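Local structure of designed Anbu Protein (Synthetic construct, 5LOY) at residues L8-V13 and T164-A169; F36-E41 and R72-P77; A53-V58 and F108-I113; P77-A82 and F112-Q117. The protein probably acts as a proteasome-like N-terminal-nucleophile hydrolase in protein degradation, being a consensus-designed ancestral beta subunit that builds a helical assembly. One frame throughout, in Å; residues are numbered along the deposited sequence.

Contact 1 of 4, residues L8-V13 and T164-A169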
loop_
_atom_site.group_PDB
_atom_site.type_symbol
_atom_site.label_atom_id
_atom_site.label_comp_id
_atom_site.label_asym_id
_atom_site.label_seq_id
_atom_site.Cartn_x
_atom_site.Cartn_y
_atom_site.Cartn_z
ATOM N N LEU A 8 -9.295 -5.165 20.318
ATOM C CA LEU A 8 -9.505 -6.599 20.492
ATOM C C LEU A 8 -10.333 -6.853 21.723
ATOM O O LEU A 8 -10.456 -5.989 22.584
ATOM C CB LEU A 8 -8.154 -7.279 20.666
ATOM C CG LEU A 8 -7.125 -6.758 19.672
ATOM C CD1 LEU A 8 -5.750 -6.761 20.277
ATOM C CD2 LEU A 8 -7.171 -7.560 18.402
ATOM N N ASP A 9 -10.890 -8.052 21.827
ATOM C CA ASP A 9 -11.617 -8.425 23.027
ATOM C C ASP A 9 -10.732 -8.254 24.251
ATOM O O ASP A 9 -11.188 -7.761 25.277
ATOM C CB ASP A 9 -12.138 -9.871 22.947
ATOM C CG ASP A 9 -13.299 -10.037 21.945
ATOM O OD1 ASP A 9 -13.773 -9.020 21.368
ATOM O OD2 ASP A 9 -13.730 -11.200 21.716
ATOM N N GLU A 10 -9.459 -8.624 24.125
ATOM C CA GLU A 10 -8.499 -8.560 25.235
ATOM C C GLU A 10 -8.023 -7.142 25.606
ATOM O O GLU A 10 -7.440 -6.971 26.664
ATOM C CB GLU A 10 -7.254 -9.413 24.898
ATOM C CG GLU A 10 -7.358 -10.916 25.171
ATOM C CD GLU A 10 -6.047 -11.695 24.889
ATOM O OE1 GLU A 10 -4.937 -11.083 24.763
ATOM O OE2 GLU A 10 -6.117 -12.957 24.787
ATOM N N GLY A 11 -8.221 -6.146 24.729
ATOM C CA GLY A 11 -7.676 -4.795 24.938
ATOM C C GLY A 11 -7.376 -3.974 23.677
ATOM O O GLY A 11 -8.087 -4.063 22.703
ATOM N N LEU A 12 -6.346 -3.127 23.729
ATOM C CA LEU A 12 -5.981 -2.227 22.627
ATOM C C LEU A 12 -4.475 -2.236 22.392
ATOM O O LEU A 12 -3.684 -2.381 23.334
ATOM C CB LEU A 12 -6.371 -0.792 22.946
ATOM C CG LEU A 12 -7.826 -0.454 23.255
ATOM C CD1 LEU A 12 -7.935 0.867 24.004
ATOM C CD2 LEU A 12 -8.644 -0.386 21.974
ATOM N N VAL A 13 -4.089 -2.016 21.145
ATOM C CA VAL A 13 -2.688 -1.866 20.772
ATOM C C VAL A 13 -2.511 -0.619 19.886
ATOM O O VAL A 13 -3.262 -0.426 18.929
ATOM C CB VAL A 13 -2.223 -3.080 19.969
ATOM C CG1 VAL A 13 -0.792 -2.888 19.496
ATOM C CG2 VAL A 13 -2.345 -4.343 20.794
ATOM N N THR A 164 -8.006 -12.079 18.308
ATOM C CA THR A 164 -6.550 -12.068 18.297
ATOM C C THR A 164 -5.995 -11.645 19.655
ATOM O O THR A 164 -6.557 -10.766 20.310
ATOM C CB THR A 164 -6.028 -11.109 17.215
ATOM O OG1 THR A 164 -6.527 -11.515 15.928
ATOM C CG2 THR A 164 -4.513 -11.091 17.184
ATOM N N SER A 165 -4.895 -12.258 20.073
ATOM C CA SER A 165 -4.293 -11.948 21.395
ATOM C C SER A 165 -3.515 -10.639 21.328
ATOM O O SER A 165 -3.127 -10.210 20.245
ATOM C CB SER A 165 -3.351 -13.060 21.845
ATOM O OG SER A 165 -2.161 -13.049 21.056
ATOM N N LEU A 166 -3.296 -10.004 22.473
ATOM C CA LEU A 166 -2.520 -8.761 22.503
ATOM C C LEU A 166 -1.128 -8.965 21.950
ATOM O O LEU A 166 -0.641 -8.129 21.195
ATOM C CB LEU A 166 -2.413 -8.213 23.917
ATOM C CG LEU A 166 -3.711 -7.687 24.530
ATOM C CD1 LEU A 166 -3.453 -7.256 25.955
ATOM C CD2 LEU A 166 -4.279 -6.528 23.710
ATOM N N GLU A 167 -0.507 -10.093 22.293
ATOM C CA GLU A 167 0.830 -10.409 21.797
ATOM C C GLU A 167 0.852 -10.452 20.257
ATOM O O GLU A 167 1.682 -9.797 19.626
ATOM C CB GLU A 167 1.352 -11.744 22.358
ATOM C CG GLU A 167 1.313 -11.872 23.884
ATOM C CD GLU A 167 -0.011 -12.463 24.412
ATOM O OE1 GLU A 167 -0.150 -13.714 24.430
ATOM O OE2 GLU A 167 -0.921 -11.685 24.796
ATOM N N ASP A 168 -0.074 -11.188 19.656
ATOM C CA ASP A 168 -0.097 -11.292 18.196
ATOM C C ASP A 168 -0.421 -9.974 17.513
ATOM O O ASP A 168 0.107 -9.689 16.441
ATOM C CB ASP A 168 -1.085 -12.373 17.719
ATOM C CG ASP A 168 -0.580 -13.783 17.958
ATOM O OD1 ASP A 168 0.635 -13.955 18.218
ATOM O OD2 ASP A 168 -1.399 -14.726 17.893
ATOM N N ALA A 169 -1.313 -9.183 18.099
ATOM C CA ALA A 169 -1.674 -7.887 17.502
ATOM C C ALA A 169 -0.486 -6.950 17.504
ATOM O O ALA A 169 -0.281 -6.224 16.522
ATOM C CB ALA A 169 -2.834 -7.254 18.234
HETATM O O HOH W 1 -8.701 -10.739 21.870
#
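Leu8 and Glu10 lie with their CA atoms 6.6 Å from those of Thr164 and Leu166, respectively, where the hairpin joining strands 2-8 and 11-21 meets the start of helix 166-183. Leu8 to Gly11 form a type I turn, closed by two backbone bonds between these two residues. The extended Glu10 side chain brings OE1 to the backbone N of Leu166 (3.0 Å, N-H...O 163°), which meets the carboxylate from above its plane. Ser165, the N-cap, takes the N-H of Asp168 on OG. A water bridges Glu10 N and Thr164 O. Deeper in the contact, Leu8 CD1 lies 3.6 Å from Ala169 CB and 3.7 Å from Leu166 CD2, while its CD2 rests against Thr164 CB. Val13 CG2 follows at 3.9 Å from Ala169 CB. An alanine in place of Leu8 would remove both methyl branches and would probably leave a gap between Ala169, Leu166 and Thr164. The contact thus seals one sheet of the Ntn fold against a helix of its outer layer. The helix start probably favours a charged Glu10 carboxylate, although Glu167 OE2, 4.1 Å from Glu10 OE1, is likely to offset part of that benefit.

Contact 2 of 4, residues F36-E41 and R72-P77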
loop_
_atom_site.group_PDB
_atom_site.type_symbol
_atom_site.label_atom_id
_atom_site.label_comp_id
_atom_site.label_asym_id
_atom_site.label_seq_id
_atom_site.Cartn_x
_atom_site.Cartn_y
_atom_site.Cartn_z
ATOM N N PHE A 36 -2.921 10.251 28.020
ATOM C CA PHE A 36 -3.592 10.918 29.129
ATOM C C PHE A 36 -4.091 9.806 30.048
ATOM O O PHE A 36 -4.916 9.001 29.656
ATOM C CB PHE A 36 -4.721 11.796 28.584
ATOM C CG PHE A 36 -4.266 12.733 27.506
ATOM C CD1 PHE A 36 -4.159 12.299 26.202
ATOM C CD2 PHE A 36 -3.873 14.042 27.810
ATOM C CE1 PHE A 36 -3.697 13.154 25.206
ATOM C CE2 PHE A 36 -3.408 14.914 26.821
ATOM C CZ PHE A 36 -3.325 14.461 25.514
ATOM N N GLU A 37 -3.542 9.751 31.251
ATOM C CA GLU A 37 -3.772 8.648 32.160
ATOM C C GLU A 37 -4.186 9.195 33.535
ATOM O O GLU A 37 -3.539 10.103 34.063
ATOM C CB GLU A 37 -2.501 7.793 32.275
ATOM C CG GLU A 37 -2.643 6.570 33.197
ATOM C CD GLU A 37 -1.333 5.812 33.477
ATOM O OE1 GLU A 37 -0.242 6.418 33.377
ATOM O OE2 GLU A 37 -1.382 4.597 33.805
ATOM N N VAL A 38 -5.277 8.664 34.097
ATOM C CA VAL A 38 -5.541 8.754 35.541
ATOM C C VAL A 38 -5.569 7.321 36.050
ATOM O O VAL A 38 -6.540 6.609 35.843
ATOM C CB VAL A 38 -6.866 9.456 35.876
ATOM C CG1 VAL A 38 -7.092 9.486 37.386
ATOM C CG2 VAL A 38 -6.864 10.866 35.316
ATOM N N PRO A 39 -4.480 6.880 36.693
ATOM C CA PRO A 39 -4.353 5.439 36.964
ATOM C C PRO A 39 -5.491 4.952 37.849
ATOM O O PRO A 39 -5.798 5.594 38.850
ATOM C CB PRO A 39 -3.001 5.324 37.679
ATOM C CG PRO A 39 -2.281 6.606 37.386
ATOM C CD PRO A 39 -3.357 7.648 37.267
ATOM N N GLY A 40 -6.125 3.852 37.445
ATOM C CA GLY A 40 -7.304 3.336 38.126
ATOM C C GLY A 40 -8.646 3.979 37.768
ATOM O O GLY A 40 -9.667 3.543 38.292
ATOM N N GLU A 41 -8.676 5.008 36.913
ATOM C CA GLU A 41 -9.949 5.576 36.436
ATOM C C GLU A 41 -10.017 5.652 34.887
ATOM O O GLU A 41 -11.077 5.354 34.333
ATOM C CB GLU A 41 -10.345 6.907 37.144
ATOM C CG GLU A 41 -10.344 8.192 36.259
ATOM C CD GLU A 41 -11.698 8.643 35.578
ATOM O OE1 GLU A 41 -12.529 7.850 35.025
ATOM O OE2 GLU A 41 -11.917 9.882 35.544
ATOM N N ARG A 72 -12.156 18.793 28.968
ATOM C CA ARG A 72 -10.749 18.350 28.802
ATOM C C ARG A 72 -10.791 16.830 28.533
ATOM O O ARG A 72 -11.759 16.146 28.914
ATOM C CB ARG A 72 -9.894 18.703 30.051
ATOM N N LEU A 73 -9.784 16.297 27.849
ATOM C CA LEU A 73 -9.757 14.851 27.598
ATOM C C LEU A 73 -9.796 14.004 28.886
ATOM O O LEU A 73 -10.420 12.934 28.907
ATOM C CB LEU A 73 -8.538 14.449 26.769
ATOM C CG LEU A 73 -8.555 14.681 25.257
ATOM C CD1 LEU A 73 -7.292 14.118 24.639
ATOM C CD2 LEU A 73 -9.771 14.046 24.613
ATOM N N LEU A 74 -9.126 14.466 29.948
ATOM C CA LEU A 74 -9.143 13.756 31.235
ATOM C C LEU A 74 -10.512 13.736 31.946
ATOM O O LEU A 74 -10.748 12.869 32.789
ATOM C CB LEU A 74 -8.095 14.335 32.188
ATOM C CG LEU A 74 -6.625 14.087 31.839
ATOM C CD1 LEU A 74 -5.723 14.826 32.817
ATOM C CD2 LEU A 74 -6.300 12.604 31.841
ATOM N N THR A 75 -11.402 14.667 31.618
ATOM C CA THR A 75 -12.703 14.750 32.295
ATOM C C THR A 75 -13.907 14.453 31.396
ATOM O O THR A 75 -15.045 14.654 31.801
ATOM C CB THR A 75 -12.914 16.158 32.891
ATOM O OG1 THR A 75 -13.052 17.112 31.825
ATOM C CG2 THR A 75 -11.739 16.551 33.793
ATOM N N ALA A 76 -13.669 14.013 30.173
ATOM C CA ALA A 76 -14.760 13.691 29.283
ATOM C C ALA A 76 -15.503 12.470 29.801
ATOM O O ALA A 76 -14.892 11.508 30.232
ATOM C CB ALA A 76 -14.219 13.430 27.902
ATOM N N PRO A 77 -16.829 12.500 29.764
ATOM C CA PRO A 77 -17.608 11.415 30.364
ATOM C C PRO A 77 -17.638 10.119 29.547
ATOM O O PRO A 77 -18.037 9.086 30.062
ATOM C CB PRO A 77 -19.016 12.012 30.467
ATOM C CG PRO A 77 -19.079 13.018 29.357
ATOM C CD PRO A 77 -17.680 13.545 29.168
#
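Phe36 CG stands anti to the carbonyl carbon (chi1 -52°), which turns the ring face to Leu73; CB itself points toward the loop and meets Leu74. Leu74 CG takes the same position (chi1 -69°), and the end of its side chain comes nearer to the strand, setting CD2 against it. Leu73 CD1 sits over one face of the Phe36 ring, 4.0 Å from its centroid and 20° off the normal, displaced toward the rim where CD1 and CE1 of the ring lie. This is a CH-pi contact made by a single methyl. One step further along, Leu74 CD2 is received by two side chains on the same side of strand 33-38: Phe36 CB at 3.7 Å and Val38 CG2 at 3.9 Å. Glu37, between them, turns its side chain the opposite way, and its OE2 accepts from the backbone N of Val203. Past Val38 the strand turns back through Pro39 and Gly40, and a 2.9 Å backbone bond from Glu41 N to Val38 O closes the turn. The 72-77 loop keeps its own shape with a backbone bond from Thr75 N to Arg72 O, and Arg42 of the neighbouring strand binds Ala76 O, a separate polar tie of the loop to the sheet. The contact joins strand 33-38, outermost in its sheet within this chain, to the loop leading into helix 79-94. The side chains that carry it are apolar, with Leu73 buried and Leu74 toward solvent, so the hold across it comes from hydrophobic packing and dispersion over the ring face rather than from directed polar bonds.

Contact 3 of 4, residues A53-V58 and F108-I113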
loop_
_atom_site.group_PDB
_atom_site.type_symbol
_atom_site.label_atom_id
_atom_site.label_comp_id
_atom_site.label_asym_id
_atom_site.label_seq_id
_atom_site.Cartn_x
_atom_site.Cartn_y
_atom_site.Cartn_z
ATOM N N ALA A 53 2.461 21.654 12.345
ATOM C CA ALA A 53 1.959 22.874 12.984
ATOM C C ALA A 53 0.505 22.707 13.423
ATOM O O ALA A 53 0.115 23.179 14.490
ATOM C CB ALA A 53 2.114 24.096 12.087
ATOM N N THR A 54 -0.280 22.031 12.608
ATOM C CA THR A 54 -1.676 21.796 12.931
ATOM C C THR A 54 -1.821 20.810 14.101
ATOM O O THR A 54 -2.530 21.096 15.053
ATOM C CB THR A 54 -2.425 21.275 11.700
ATOM O OG1 THR A 54 -2.351 22.259 10.681
ATOM C CG2 THR A 54 -3.889 20.984 12.011
ATOM N N THR A 55 -1.132 19.671 14.053
ATOM C CA THR A 55 -1.273 18.718 15.156
ATOM C C THR A 55 -0.804 19.318 16.491
ATOM O O THR A 55 -1.453 19.119 17.498
ATOM C CB THR A 55 -0.564 17.385 14.905
ATOM O OG1 THR A 55 0.835 17.612 14.799
ATOM C CG2 THR A 55 -1.079 16.769 13.641
ATOM N N GLN A 56 0.291 20.058 16.484
ATOM C CA GLN A 56 0.790 20.655 17.709
ATOM C C GLN A 56 -0.189 21.684 18.256
ATOM O O GLN A 56 -0.291 21.838 19.461
ATOM C CB GLN A 56 2.153 21.334 17.507
ATOM C CG GLN A 56 3.312 20.380 17.376
ATOM C CD GLN A 56 4.686 21.066 17.388
ATOM O OE1 GLN A 56 4.820 22.257 17.105
ATOM N NE2 GLN A 56 5.717 20.298 17.728
ATOM N N ALA A 57 -0.885 22.400 17.374
ATOM C CA ALA A 57 -1.859 23.391 17.811
ATOM C C ALA A 57 -3.130 22.732 18.382
ATOM O O ALA A 57 -3.726 23.245 19.326
ATOM C CB ALA A 57 -2.203 24.331 16.688
ATOM N N VAL A 58 -3.510 21.583 17.838
ATOM C CA VAL A 58 -4.617 20.808 18.388
ATOM C C VAL A 58 -4.280 20.315 19.784
ATOM O O VAL A 58 -5.036 20.559 20.729
ATOM C CB VAL A 58 -4.961 19.629 17.498
ATOM C CG1 VAL A 58 -5.929 18.689 18.192
ATOM C CG2 VAL A 58 -5.583 20.141 16.213
ATOM N N PHE A 108 -2.337 22.045 5.079
ATOM C CA PHE A 108 -2.417 22.117 6.547
ATOM C C PHE A 108 -3.291 21.044 7.215
ATOM O O PHE A 108 -3.528 21.102 8.423
ATOM C CB PHE A 108 -2.858 23.526 6.993
ATOM C CG PHE A 108 -1.941 24.645 6.513
ATOM C CD1 PHE A 108 -0.553 24.514 6.567
ATOM C CD2 PHE A 108 -2.471 25.839 6.021
ATOM C CE1 PHE A 108 0.278 25.532 6.124
ATOM C CE2 PHE A 108 -1.642 26.867 5.583
ATOM C CZ PHE A 108 -0.265 26.714 5.637
ATOM N N ASN A 109 -3.741 20.046 6.460
ATOM C CA ASN A 109 -4.623 19.021 7.019
ATOM C C ASN A 109 -3.974 18.075 8.000
ATOM O O ASN A 109 -2.771 17.829 7.942
ATOM C CB ASN A 109 -5.267 18.189 5.919
ATOM C CG ASN A 109 -6.431 18.897 5.264
ATOM O OD1 ASN A 109 -6.824 19.979 5.659
ATOM N ND2 ASN A 109 -6.964 18.282 4.235
ATOM N N ALA A 110 -4.803 17.534 8.890
ATOM C CA ALA A 110 -4.343 16.644 9.937
ATOM C C ALA A 110 -5.400 15.630 10.279
ATOM O O ALA A 110 -6.552 15.754 9.906
ATOM C CB ALA A 110 -3.970 17.439 11.175
ATOM N N SER A 111 -4.991 14.626 11.022
ATOM C CA SER A 111 -5.816 13.448 11.215
ATOM C C SER A 111 -5.380 12.716 12.494
ATOM O O SER A 111 -4.206 12.753 12.848
ATOM C CB SER A 111 -5.639 12.552 9.987
ATOM O OG SER A 111 -6.634 11.585 9.989
ATOM N N PHE A 112 -6.304 12.044 13.179
ATOM C CA PHE A 112 -5.980 11.441 14.462
ATOM C C PHE A 112 -6.635 10.086 14.676
ATOM O O PHE A 112 -7.681 9.773 14.093
ATOM C CB PHE A 112 -6.430 12.357 15.595
ATOM C CG PHE A 112 -5.886 13.767 15.509
ATOM C CD1 PHE A 112 -6.522 14.725 14.744
ATOM C CD2 PHE A 112 -4.737 14.117 16.192
ATOM C CE1 PHE A 112 -6.019 15.998 14.648
ATOM C CE2 PHE A 112 -4.241 15.384 16.114
ATOM C CZ PHE A 112 -4.880 16.332 15.342
ATOM N N ILE A 113 -6.038 9.313 15.578
ATOM C CA ILE A 113 -6.655 8.119 16.116
ATOM C C ILE A 113 -6.719 8.265 17.617
ATOM O O ILE A 113 -5.737 8.684 18.244
ATOM C CB ILE A 113 -5.829 6.874 15.788
ATOM C CG1 ILE A 113 -6.023 6.524 14.319
ATOM C CG2 ILE A 113 -6.247 5.692 16.656
ATOM C CD1 ILE A 113 -5.039 5.479 13.814
#
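This is a buried helix-on-sheet contact in the alpha-beta-beta-alpha sandwich of the Ntn hydrolases: helix 52-62 of one outer layer lies across strand 110-118, the middle strand of a five-stranded antiparallel sheet. The axes of helix segment 53-58 and strand segment 110-113 pass 8.6 Å apart at a signed crossing angle of -51°. Thr54 and Val58 point toward the strand, and Thr55 reaches it with CG2; they meet Ala110 and Phe112, alternate residues on one side of the strand, while Ser111 between them points to the other side, where strand 143-147 of the second sheet packs. Ala110 CB meets Thr54 CG2 at 3.6 Å and Thr55 CG2 at 3.9 Å. Further along, Phe112 and Val58 approach from opposite directions, and the ring's leading atom CZ meets Val58 CG1 at 3.8 Å. Strand 42-50 and helix 79-94 enclose the same region, Leu46 and Thr48 touching the Phe112 side chain and Leu90 touching Thr54. Thr55 spends its hydroxyl on Leu52 O within its own helix, which leaves its methyl to the sheet. At the strand's entrance the chemistry turns polar. With OG1 anti to the carbonyl carbon (chi1 -61°), Thr54 donates this hydroxyl to the backbone O of Phe108 at 2.8 Å, at a C=O...donor angle of 137°.

Contact 4 of 4, residues P77-A82 and F112-Q117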
loop_
_atom_site.group_PDB
_atom_site.type_symbol
_atom_site.label_atom_id
_atom_site.label_comp_id
_atom_site.label_asym_id
_atom_site.label_seq_id
_atom_site.Cartn_x
_atom_site.Cartn_y
_atom_site.Cartn_z
ATOM N N PRO A 77 -16.829 12.500 29.764
ATOM C CA PRO A 77 -17.608 11.415 30.364
ATOM C C PRO A 77 -17.638 10.119 29.547
ATOM O O PRO A 77 -18.037 9.086 30.062
ATOM C CB PRO A 77 -19.016 12.012 30.467
ATOM C CG PRO A 77 -19.079 13.018 29.357
ATOM C CD PRO A 77 -17.680 13.545 29.168
ATOM N N SER A 78 -17.248 10.161 28.281
ATOM C CA SER A 78 -17.200 8.950 27.453
ATOM C C SER A 78 -16.204 9.156 26.326
ATOM O O SER A 78 -15.856 10.282 26.000
ATOM C CB SER A 78 -18.590 8.608 26.891
ATOM O OG SER A 78 -18.911 9.406 25.769
ATOM N N MET A 79 -15.701 8.069 25.768
ATOM C CA MET A 79 -14.766 8.168 24.656
ATOM C C MET A 79 -15.392 8.808 23.427
ATOM O O MET A 79 -14.710 9.452 22.661
ATOM C CB MET A 79 -14.224 6.794 24.295
ATOM C CG MET A 79 -13.193 6.264 25.291
ATOM S SD MET A 79 -11.559 7.041 25.222
ATOM C CE MET A 79 -11.428 7.525 23.524
ATOM N N PHE A 80 -16.692 8.638 23.246
ATOM C CA PHE A 80 -17.383 9.336 22.173
ATOM C C PHE A 80 -17.247 10.852 22.373
ATOM O O PHE A 80 -16.912 11.558 21.430
ATOM C CB PHE A 80 -18.851 8.895 22.100
ATOM C CG PHE A 80 -19.617 9.481 20.945
ATOM C CD1 PHE A 80 -20.242 10.721 21.063
ATOM C CD2 PHE A 80 -19.750 8.775 19.743
ATOM C CE1 PHE A 80 -20.956 11.261 20.003
ATOM C CE2 PHE A 80 -20.462 9.309 18.692
ATOM C CZ PHE A 80 -21.068 10.551 18.822
ATOM N N GLU A 81 -17.504 11.353 23.578
ATOM C CA GLU A 81 -17.326 12.772 23.838
ATOM C C GLU A 81 -15.860 13.210 23.711
ATOM O O GLU A 81 -15.578 14.315 23.266
ATOM C CB GLU A 81 -17.888 13.150 25.208
ATOM C CG GLU A 81 -19.424 13.053 25.316
ATOM C CD GLU A 81 -20.181 13.923 24.288
ATOM O OE1 GLU A 81 -19.775 15.104 24.068
ATOM O OE2 GLU A 81 -21.186 13.432 23.691
ATOM N N ALA A 82 -14.925 12.360 24.101
ATOM C CA ALA A 82 -13.503 12.659 23.920
ATOM C C ALA A 82 -13.144 12.905 22.444
ATOM O O ALA A 82 -12.467 13.882 22.107
ATOM C CB ALA A 82 -12.654 11.517 24.464
ATOM N N PHE A 112 -6.304 12.044 13.179
ATOM C CA PHE A 112 -5.980 11.441 14.462
ATOM C C PHE A 112 -6.635 10.086 14.676
ATOM O O PHE A 112 -7.681 9.773 14.093
ATOM C CB PHE A 112 -6.430 12.357 15.595
ATOM C CG PHE A 112 -5.886 13.767 15.509
ATOM C CD1 PHE A 112 -6.522 14.725 14.744
ATOM C CD2 PHE A 112 -4.737 14.117 16.192
ATOM C CE1 PHE A 112 -6.019 15.998 14.648
ATOM C CE2 PHE A 112 -4.241 15.384 16.114
ATOM C CZ PHE A 112 -4.880 16.332 15.342
ATOM N N ILE A 113 -6.038 9.313 15.578
ATOM C CA ILE A 113 -6.655 8.119 16.116
ATOM C C ILE A 113 -6.719 8.265 17.617
ATOM O O ILE A 113 -5.737 8.684 18.244
ATOM C CB ILE A 113 -5.829 6.874 15.788
ATOM C CG1 ILE A 113 -6.023 6.524 14.319
ATOM C CG2 ILE A 113 -6.247 5.692 16.656
ATOM C CD1 ILE A 113 -5.039 5.479 13.814
ATOM N N LEU A 114 -7.871 7.958 18.196
ATOM C CA LEU A 114 -8.092 8.184 19.608
ATOM C C LEU A 114 -8.688 6.935 20.166
ATOM O O LEU A 114 -9.701 6.453 19.669
ATOM C CB LEU A 114 -9.073 9.342 19.823
ATOM C CG LEU A 114 -9.415 9.590 21.299
ATOM C CD1 LEU A 114 -8.278 10.319 21.977
ATOM C CD2 LEU A 114 -10.670 10.401 21.462
ATOM N N GLY A 115 -8.101 6.417 21.226
ATOM C CA GLY A 115 -8.687 5.251 21.898
ATOM C C GLY A 115 -8.325 5.133 23.348
ATOM O O GLY A 115 -7.484 5.866 23.850
ATOM N N GLY A 116 -8.975 4.215 24.038
ATOM C CA GLY A 116 -8.719 4.018 25.452
ATOM C C GLY A 116 -9.901 3.410 26.175
ATOM O O GLY A 116 -10.780 2.833 25.548
ATOM N N GLN A 117 -9.914 3.555 27.501
ATOM C CA GLN A 117 -10.986 3.027 28.318
ATOM C C GLN A 117 -11.245 3.947 29.499
ATOM O O GLN A 117 -10.324 4.425 30.138
ATOM C CB GLN A 117 -10.665 1.615 28.794
ATOM C CG GLN A 117 -11.763 1.033 29.663
ATOM C CD GLN A 117 -11.616 -0.454 29.911
ATOM O OE1 GLN A 117 -10.517 -1.000 29.929
ATOM N NE2 GLN A 117 -12.728 -1.109 30.128
#
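Met79 and Ala82, one turn apart at the start of helix 79-94, close on Leu114 in the middle strand of the sheet, and this is the tight part. Met79 is bent at chi2 (-74°) and again at chi3, which folds CE back over the strand to 3.6 Å from Leu114 CD2 and 3.9 Å from Gly115 CA. The same Leu114 methyl lies 3.8 Å from Ala82 CB, so one methyl touches both helix residues. Toward Gln117 the fit is looser: Met79 SD passes 4.0 Å from Gly116 N, over backbone without side chains at Gly115 and Gly116. On the outer side of the helix, Phe80 and Glu81 point away from the strand, Phe80 exposed with its ring edge-to-face with that of Phe134. At the helix start Ser78, the N-cap, accepts the N-H of Glu81 on OG, and Glu121 takes the N-H of Met79. Replacing Met79 by a serine would probably open a gap over Gly115 and Gly116 and leave Leu114 CD2 with Ala82 but without the Met79 methyl. The chemistry is thus divided: apolar side chains pack on the glycine-containing strand, and hydrogen bonds secure the polar start of the helix.

Contacts 1, 3 and 4 are buried; contact 2 lies at the surface. Contacts 3 and 4 share Phe112 and Ile113 on strand 110-118 and set two successive helices, 52-62 and 79-94, on the same sheet. Contact 2 reaches that sheet at the strand outermost within this chain and adjoins contact 4, with Leu73 packing on Ala82 and Pro77 common to both. Contact 1 belongs to the other sheet, its centre about 27 Å from that of contact 3, yet Leu12 meets Gly116 of contact 4 where the sheets face each other. Direct hydrogen bonds cross between segments in contacts 1 and 3, whereas contacts 2 and 4 join theirs by apolar packing.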